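Local coordinates for protein glutathione transferase o1 (Bombyx mori, PDB 3RBT) that probably acts as an omega-class glutathione transferase, a family generally credited with glutathione transfer and glutathione-dependent dehydroascorbate reduction, at residues R28-D33 / V77-T82; L186-C191 / E229-Y234. All blocks are in the same frame, centred on the assembly; numbering follows the deposited sequence.

Contact 1: residues R28-D33 / V77-T82; sequences RLYHVD and VLEIPT
R28 and Y30 both donate to one carboxylate oxygen, OE1 of E79. R28 NH1 lies 2.8 Å from E79 OE1 in a salt bridge that is bent (N-H...O 139°), and Y30 OH donates to E79 OE1 over 3.1 Å. The two donors arrive from opposite faces of the carboxylate plane, a double grip that would be expected to stabilise the negative charge. R28 also pairs through NE with E53, so its guanidinium is shared between two acids. As a cross-strand pair on the same face, both with CG anti to the backbone N (chi1 -174° and -171°), R28 and E79 run side by side. These residues sit on the central antiparallel strands, 27-31 and 77-80, of the four-stranded thioredoxin-like sheet of the GST N-terminal domain. Backbone bonds join R28 with E79 and Y30 with V77 in two hydrogen-bonded pairs, including E79 N to R28 O at 2.7 Å; L29 and L78 form the non-hydrogen-bonded pair between them. A phenylalanine in place of Y30 lacks the hydroxyl, and E79 OE1, then gripped from one face, would probably be freer to turn. Beside the polar cluster, Y30 CB packs against V77 CB at 4.0 Å, while on the other sheet face L29 CD1 reaches L78 CB at 4.2 Å.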
loop_
_atom_site.group_PDB
_atom_site.type_symbol
_atom_site.label_atom_id
_atom_site.label_comp_id
_atom_site.label_asym_id
_atom_site.label_seq_id
_atom_site.Cartn_x
_atom_site.Cartn_y
_atom_site.Cartn_z
ATOM N N ARG A 28 0.238 -0.327 -22.695
ATOM C CA ARG A 28 -0.134 1.071 -22.917
ATOM C C ARG A 28 -0.237 1.834 -21.605
ATOM O O ARG A 28 -1.033 1.477 -20.736
ATOM C CB ARG A 28 -1.465 1.148 -23.665
ATOM C CG ARG A 28 -1.896 2.559 -24.073
ATOM C CD ARG A 28 -3.218 2.503 -24.836
ATOM N NE ARG A 28 -3.073 1.904 -26.164
ATOM C CZ ARG A 28 -3.992 1.151 -26.767
ATOM N NH1 ARG A 28 -5.145 0.868 -26.171
ATOM N NH2 ARG A 28 -3.753 0.669 -27.980
ATOM N N LEU A 29 0.559 2.891 -21.475
ATOM C CA LEU A 29 0.473 3.763 -20.318
ATOM C C LEU A 29 -0.272 5.057 -20.641
ATOM O O LEU A 29 0.124 5.809 -21.547
ATOM C CB LEU A 29 1.868 4.073 -19.759
ATOM C CG LEU A 29 1.904 4.771 -18.385
ATOM C CD1 LEU A 29 1.422 3.847 -17.266
ATOM C CD2 LEU A 29 3.297 5.323 -18.067
ATOM N N TYR A 30 -1.361 5.287 -19.910
ATOM C CA TYR A 30 -2.049 6.574 -19.888
ATOM C C TYR A 30 -1.410 7.433 -18.798
ATOM O O TYR A 30 -1.436 7.085 -17.615
ATOM C CB TYR A 30 -3.546 6.397 -19.618
ATOM C CG TYR A 30 -4.304 5.644 -20.693
ATOM C CD1 TYR A 30 -4.404 4.257 -20.649
ATOM C CD2 TYR A 30 -4.946 6.318 -21.733
ATOM C CE1 TYR A 30 -5.103 3.551 -21.627
ATOM C CE2 TYR A 30 -5.645 5.619 -22.723
ATOM C CZ TYR A 30 -5.724 4.231 -22.649
ATOM O OH TYR A 30 -6.409 3.503 -23.597
ATOM N N HIS A 31 -0.846 8.560 -19.215
ATOM C CA HIS A 31 0.084 9.324 -18.394
ATOM C C HIS A 31 -0.106 10.809 -18.644
ATOM O O HIS A 31 -0.247 11.234 -19.793
ATOM C CB HIS A 31 1.515 8.888 -18.753
ATOM C CG HIS A 31 2.596 9.786 -18.237
ATOM N ND1 HIS A 31 2.862 9.944 -16.892
ATOM C CD2 HIS A 31 3.516 10.535 -18.893
ATOM C CE1 HIS A 31 3.883 10.770 -16.742
ATOM N NE2 HIS A 31 4.298 11.144 -17.942
ATOM N N VAL A 32 -0.155 11.595 -17.573
ATOM C CA VAL A 32 -0.127 13.050 -17.719
ATOM C C VAL A 32 1.329 13.520 -17.698
ATOM O O VAL A 32 2.065 13.232 -16.757
ATOM C CB VAL A 32 -0.903 13.772 -16.603
ATOM C CG1 VAL A 32 -0.737 15.284 -16.744
ATOM C CG2 VAL A 32 -2.370 13.396 -16.641
ATOM N N ASP A 33 1.728 14.258 -18.727
ATOM C CA ASP A 33 3.092 14.759 -18.851
ATOM C C ASP A 33 3.564 15.389 -17.540
ATOM O O ASP A 33 2.836 16.156 -16.932
ATOM C CB ASP A 33 3.170 15.778 -19.998
ATOM C CG ASP A 33 4.237 15.427 -21.016
ATOM O OD1 ASP A 33 5.030 14.489 -20.767
ATOM O OD2 ASP A 33 4.287 16.080 -22.076
ATOM N N VAL A 77 -2.446 5.115 -15.677
ATOM C CA VAL A 77 -3.138 3.857 -15.919
ATOM C C VAL A 77 -2.289 3.001 -16.852
ATOM O O VAL A 77 -1.835 3.471 -17.901
ATOM C CB VAL A 77 -4.517 4.059 -16.581
ATOM C CG1 VAL A 77 -5.176 2.701 -16.860
ATOM C CG2 VAL A 77 -5.423 4.929 -15.719
ATOM N N LEU A 78 -2.062 1.752 -16.464
ATOM C CA LEU A 78 -1.414 0.817 -17.355
ATOM C C LEU A 78 -2.478 -0.121 -17.901
ATOM O O LEU A 78 -3.152 -0.834 -17.135
ATOM C CB LEU A 78 -0.297 0.039 -16.634
ATOM C CG LEU A 78 0.500 -0.980 -17.465
ATOM C CD1 LEU A 78 1.489 -0.309 -18.425
ATOM C CD2 LEU A 78 1.232 -1.977 -16.569
ATOM N N GLU A 79 -2.636 -0.101 -19.222
ATOM C CA GLU A 79 -3.579 -0.984 -19.895
ATOM C C GLU A 79 -2.804 -2.183 -20.414
ATOM O O GLU A 79 -1.783 -2.024 -21.079
ATOM C CB GLU A 79 -4.305 -0.265 -21.039
ATOM C CG GLU A 79 -5.468 -1.065 -21.651
ATOM C CD GLU A 79 -6.258 -0.281 -22.695
ATOM O OE1 GLU A 79 -5.655 0.532 -23.425
ATOM O OE2 GLU A 79 -7.483 -0.482 -22.791
ATOM N N ILE A 80 -3.310 -3.378 -20.106
ATOM C CA ILE A 80 -2.600 -4.626 -20.366
ATOM C C ILE A 80 -3.547 -5.615 -21.053
ATOM O O ILE A 80 -4.764 -5.506 -20.904
ATOM C CB ILE A 80 -2.027 -5.237 -19.052
ATOM C CG1 ILE A 80 -3.139 -5.482 -18.017
ATOM C CG2 ILE A 80 -0.949 -4.323 -18.442
ATOM C CD1 ILE A 80 -2.765 -6.482 -16.940
ATOM N N PRO A 81 -2.998 -6.558 -21.841
ATOM C CA PRO A 81 -3.855 -7.632 -22.349
ATOM C C PRO A 81 -4.128 -8.629 -21.235
ATOM O O PRO A 81 -3.250 -8.876 -20.403
ATOM C CB PRO A 81 -3.009 -8.293 -23.444
ATOM C CG PRO A 81 -1.827 -7.412 -23.658
ATOM C CD PRO A 81 -1.645 -6.598 -22.423
ATOM N N THR A 82 -5.345 -9.161 -21.191
ATOM C CA THR A 82 -5.656 -10.258 -20.280
ATOM C C THR A 82 -6.389 -11.346 -21.056
ATOM O O THR A 82 -6.673 -11.171 -22.245
ATOM C CB THR A 82 -6.512 -9.811 -19.060
ATOM O OG1 THR A 82 -7.873 -9.623 -19.460
ATOM C CG2 THR A 82 -5.967 -8.518 -18.421
HETATM O O HOH W 1 -7.504 -1.176 -25.648
#

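Contact 2: residues L186-C191 / E229-Y234; sequences LYLLRC and EYFDYY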
loop_
_atom_site.group_PDB
_atom_site.type_symbol
_atom_site.label_atom_id
_atom_site.label_comp_id
_atom_site.label_asym_id
_atom_site.label_seq_id
_atom_site.Cartn_x
_atom_site.Cartn_y
_atom_site.Cartn_z
ATOM N N LEU A 186 13.376 17.446 -7.054
ATOM C CA LEU A 186 13.946 18.280 -5.986
ATOM C C LEU A 186 15.067 19.199 -6.454
ATOM O O LEU A 186 15.206 20.308 -5.941
ATOM C CB LEU A 186 14.423 17.435 -4.804
ATOM C CG LEU A 186 13.332 16.683 -4.040
ATOM C CD1 LEU A 186 13.931 15.870 -2.896
ATOM C CD2 LEU A 186 12.245 17.632 -3.529
ATOM N N TYR A 187 15.856 18.737 -7.428
ATOM C CA TYR A 187 16.947 19.542 -7.993
ATOM C C TYR A 187 16.478 20.910 -8.524
ATOM O O TYR A 187 17.276 21.836 -8.621
ATOM C CB TYR A 187 17.699 18.772 -9.095
ATOM C CG TYR A 187 18.467 17.542 -8.622
ATOM C CD1 TYR A 187 19.687 17.659 -7.951
ATOM C CD2 TYR A 187 17.984 16.263 -8.876
ATOM C CE1 TYR A 187 20.394 16.525 -7.531
ATOM C CE2 TYR A 187 18.677 15.130 -8.465
ATOM C CZ TYR A 187 19.874 15.266 -7.791
ATOM O OH TYR A 187 20.547 14.137 -7.393
ATOM N N LEU A 188 15.189 21.038 -8.861
ATOM C CA LEU A 188 14.647 22.326 -9.306
ATOM C C LEU A 188 14.859 23.411 -8.239
ATOM O O LEU A 188 14.961 24.592 -8.562
ATOM C CB LEU A 188 13.162 22.220 -9.695
ATOM C CG LEU A 188 12.058 22.053 -8.634
ATOM C CD1 LEU A 188 11.674 23.371 -7.982
ATOM C CD2 LEU A 188 10.813 21.408 -9.227
ATOM N N LEU A 189 14.937 22.986 -6.978
ATOM C CA LEU A 189 15.057 23.894 -5.847
ATOM C C LEU A 189 16.371 24.672 -5.872
ATOM O O LEU A 189 16.496 25.699 -5.212
ATOM C CB LEU A 189 14.921 23.130 -4.523
ATOM C CG LEU A 189 13.880 23.700 -3.558
ATOM C CD1 LEU A 189 12.567 22.958 -3.721
ATOM C CD2 LEU A 189 14.352 23.641 -2.106
ATOM N N ARG A 190 17.339 24.179 -6.644
ATOM C CA ARG A 190 18.610 24.860 -6.812
ATOM C C ARG A 190 18.433 26.097 -7.689
ATOM O O ARG A 190 19.216 27.038 -7.597
ATOM C CB ARG A 190 19.672 23.923 -7.399
ATOM C CG ARG A 190 21.095 24.293 -6.981
ATOM C CD ARG A 190 22.173 23.517 -7.739
ATOM N NE ARG A 190 21.987 22.066 -7.672
ATOM C CZ ARG A 190 22.979 21.185 -7.542
ATOM N NH1 ARG A 190 24.237 21.614 -7.431
ATOM N NH2 ARG A 190 22.714 19.880 -7.502
ATOM N N CYS A 191 17.395 26.084 -8.525
ATOM C CA CYS A 191 17.010 27.261 -9.302
ATOM C C CYS A 191 16.325 28.314 -8.417
ATOM O O CYS A 191 16.439 29.517 -8.675
ATOM C CB CYS A 191 16.098 26.878 -10.474
ATOM S SG CYS A 191 16.750 25.574 -11.564
ATOM N N GLU A 229 13.991 22.854 -16.381
ATOM C CA GLU A 229 12.775 22.380 -17.036
ATOM C C GLU A 229 11.674 22.095 -16.014
ATOM O O GLU A 229 10.534 22.507 -16.204
ATOM C CB GLU A 229 13.057 21.150 -17.919
ATOM C CG GLU A 229 13.821 21.481 -19.218
ATOM C CD GLU A 229 14.552 20.279 -19.809
ATOM O OE1 GLU A 229 14.309 19.142 -19.352
ATOM O OE2 GLU A 229 15.377 20.464 -20.728
ATOM N N TYR A 230 12.020 21.414 -14.924
ATOM C CA TYR A 230 11.059 21.195 -13.839
ATOM C C TYR A 230 10.584 22.516 -13.242
ATOM O O TYR A 230 9.388 22.674 -12.960
ATOM C CB TYR A 230 11.647 20.311 -12.743
ATOM C CG TYR A 230 11.620 18.827 -13.054
ATOM C CD1 TYR A 230 10.486 18.223 -13.606
ATOM C CD2 TYR A 230 12.720 18.022 -12.768
ATOM C CE1 TYR A 230 10.466 16.854 -13.882
ATOM C CE2 TYR A 230 12.707 16.656 -13.034
ATOM C CZ TYR A 230 11.583 16.081 -13.589
ATOM O OH TYR A 230 11.575 14.731 -13.851
ATOM N N PHE A 231 11.522 23.454 -13.075
ATOM C CA PHE A 231 11.253 24.757 -12.455
ATOM C C PHE A 231 10.275 25.585 -13.285
ATOM O O PHE A 231 9.297 26.109 -12.755
ATOM C CB PHE A 231 12.563 25.518 -12.212
ATOM C CG PHE A 231 12.382 26.918 -11.668
ATOM C CD1 PHE A 231 11.921 27.131 -10.368
ATOM C CD2 PHE A 231 12.711 28.029 -12.448
ATOM C CE1 PHE A 231 11.771 28.433 -9.859
ATOM C CE2 PHE A 231 12.566 29.330 -11.945
ATOM C CZ PHE A 231 12.096 29.529 -10.647
ATOM N N ASP A 232 10.539 25.686 -14.586
ATOM C CA ASP A 232 9.634 26.375 -15.492
ATOM C C ASP A 232 8.266 25.692 -15.575
ATOM O O ASP A 232 7.241 26.373 -15.651
ATOM C CB ASP A 232 10.281 26.543 -16.871
ATOM C CG ASP A 232 11.345 27.625 -16.874
ATOM O OD1 ASP A 232 11.180 28.599 -16.113
ATOM O OD2 ASP A 232 12.340 27.507 -17.620
ATOM N N TYR A 233 8.252 24.358 -15.535
ATOM C CA TYR A 233 6.990 23.620 -15.498
ATOM C C TYR A 233 6.180 23.865 -14.225
ATOM O O TYR A 233 4.997 24.205 -14.294
ATOM C CB TYR A 233 7.175 22.106 -15.667
ATOM C CG TYR A 233 5.852 21.393 -15.453
ATOM C CD1 TYR A 233 5.533 20.813 -14.221
ATOM C CD2 TYR A 233 4.891 21.360 -16.464
ATOM C CE1 TYR A 233 4.297 20.191 -14.011
ATOM C CE2 TYR A 233 3.658 20.736 -16.268
ATOM C CZ TYR A 233 3.370 20.161 -15.040
ATOM O OH TYR A 233 2.157 19.556 -14.854
ATOM N N TYR A 234 6.805 23.659 -13.068
ATOM C CA TYR A 234 6.075 23.755 -11.808
ATOM C C TYR A 234 5.638 25.175 -11.437
ATOM O O TYR A 234 4.582 25.345 -10.829
ATOM C CB TYR A 234 6.808 23.029 -10.666
ATOM C CG TYR A 234 6.606 21.521 -10.742
ATOM C CD1 TYR A 234 7.651 20.668 -11.084
ATOM C CD2 TYR A 234 5.352 20.960 -10.501
ATOM C CE1 TYR A 234 7.452 19.283 -11.171
ATOM C CE2 TYR A 234 5.137 19.587 -10.587
ATOM C CZ TYR A 234 6.185 18.755 -10.925
ATOM O OH TYR A 234 5.959 17.407 -11.008
#
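One face of the F231 ring receives C191 CB, which stands 4.1 Å from the ring centroid and 20° off the normal, the geometry of a CH-pi contact. C191 SG lies farther from that centroid, at 5.2 Å, and its 37° inclination makes the sulfur-aromatic approach oblique. The Y234 ring meets L188 CD2 obliquely, with Y234 CD1 3.7 Å from that methyl, and its own neighbour Y233 places CD1 over the centre of one face. L188 is the piece that enters the helix surface: CD2 also touches Y230 CB at 3.8 Å, and L188 CB approaches F231 CB at 4.2 Å. Its first torsion (chi1 73°) sets CG between backbone N and carbonyl carbon, and the second then directs CD2 to Y230 and Y234, one helical turn apart. The contact therefore packs the type I turn L186-L189 and the short, weakly bonded helix it leads into against helix 227-237 near the C-terminus, within the helical part of the GST fold. No hydrogen bond links the two segments directly, which implies that their mutual attachment rests on apolar and aromatic packing, while the hydroxyls of Y230 and Y234 tie helix 227-237 to E184 and R185, at the end of helix 174-186.

In the fold
Contact 1 lies in the thioredoxin-like sheet and contact 2 among the C-terminal helices, with centres about 27 Å apart. In sequence they are successive, both segments of contact 1 preceding those of contact 2. Their segments nevertheless touch where D33 O packs against Y233 OH at 4.0 Å. The C-terminal tail also lies near this junction, since V32 touches S241, whose OG shares a weak hydrogen bond with Y233 OH, while M242 packs on Y234. Helix 227-237 thus faces L188 and C191 through contact 2 and D33, in the loop after strand 27-31, through Y233. In GSTs generally the glutathione site is formed mainly by the thioredoxin-like N-terminal domain, but neither contact includes a bound ligand.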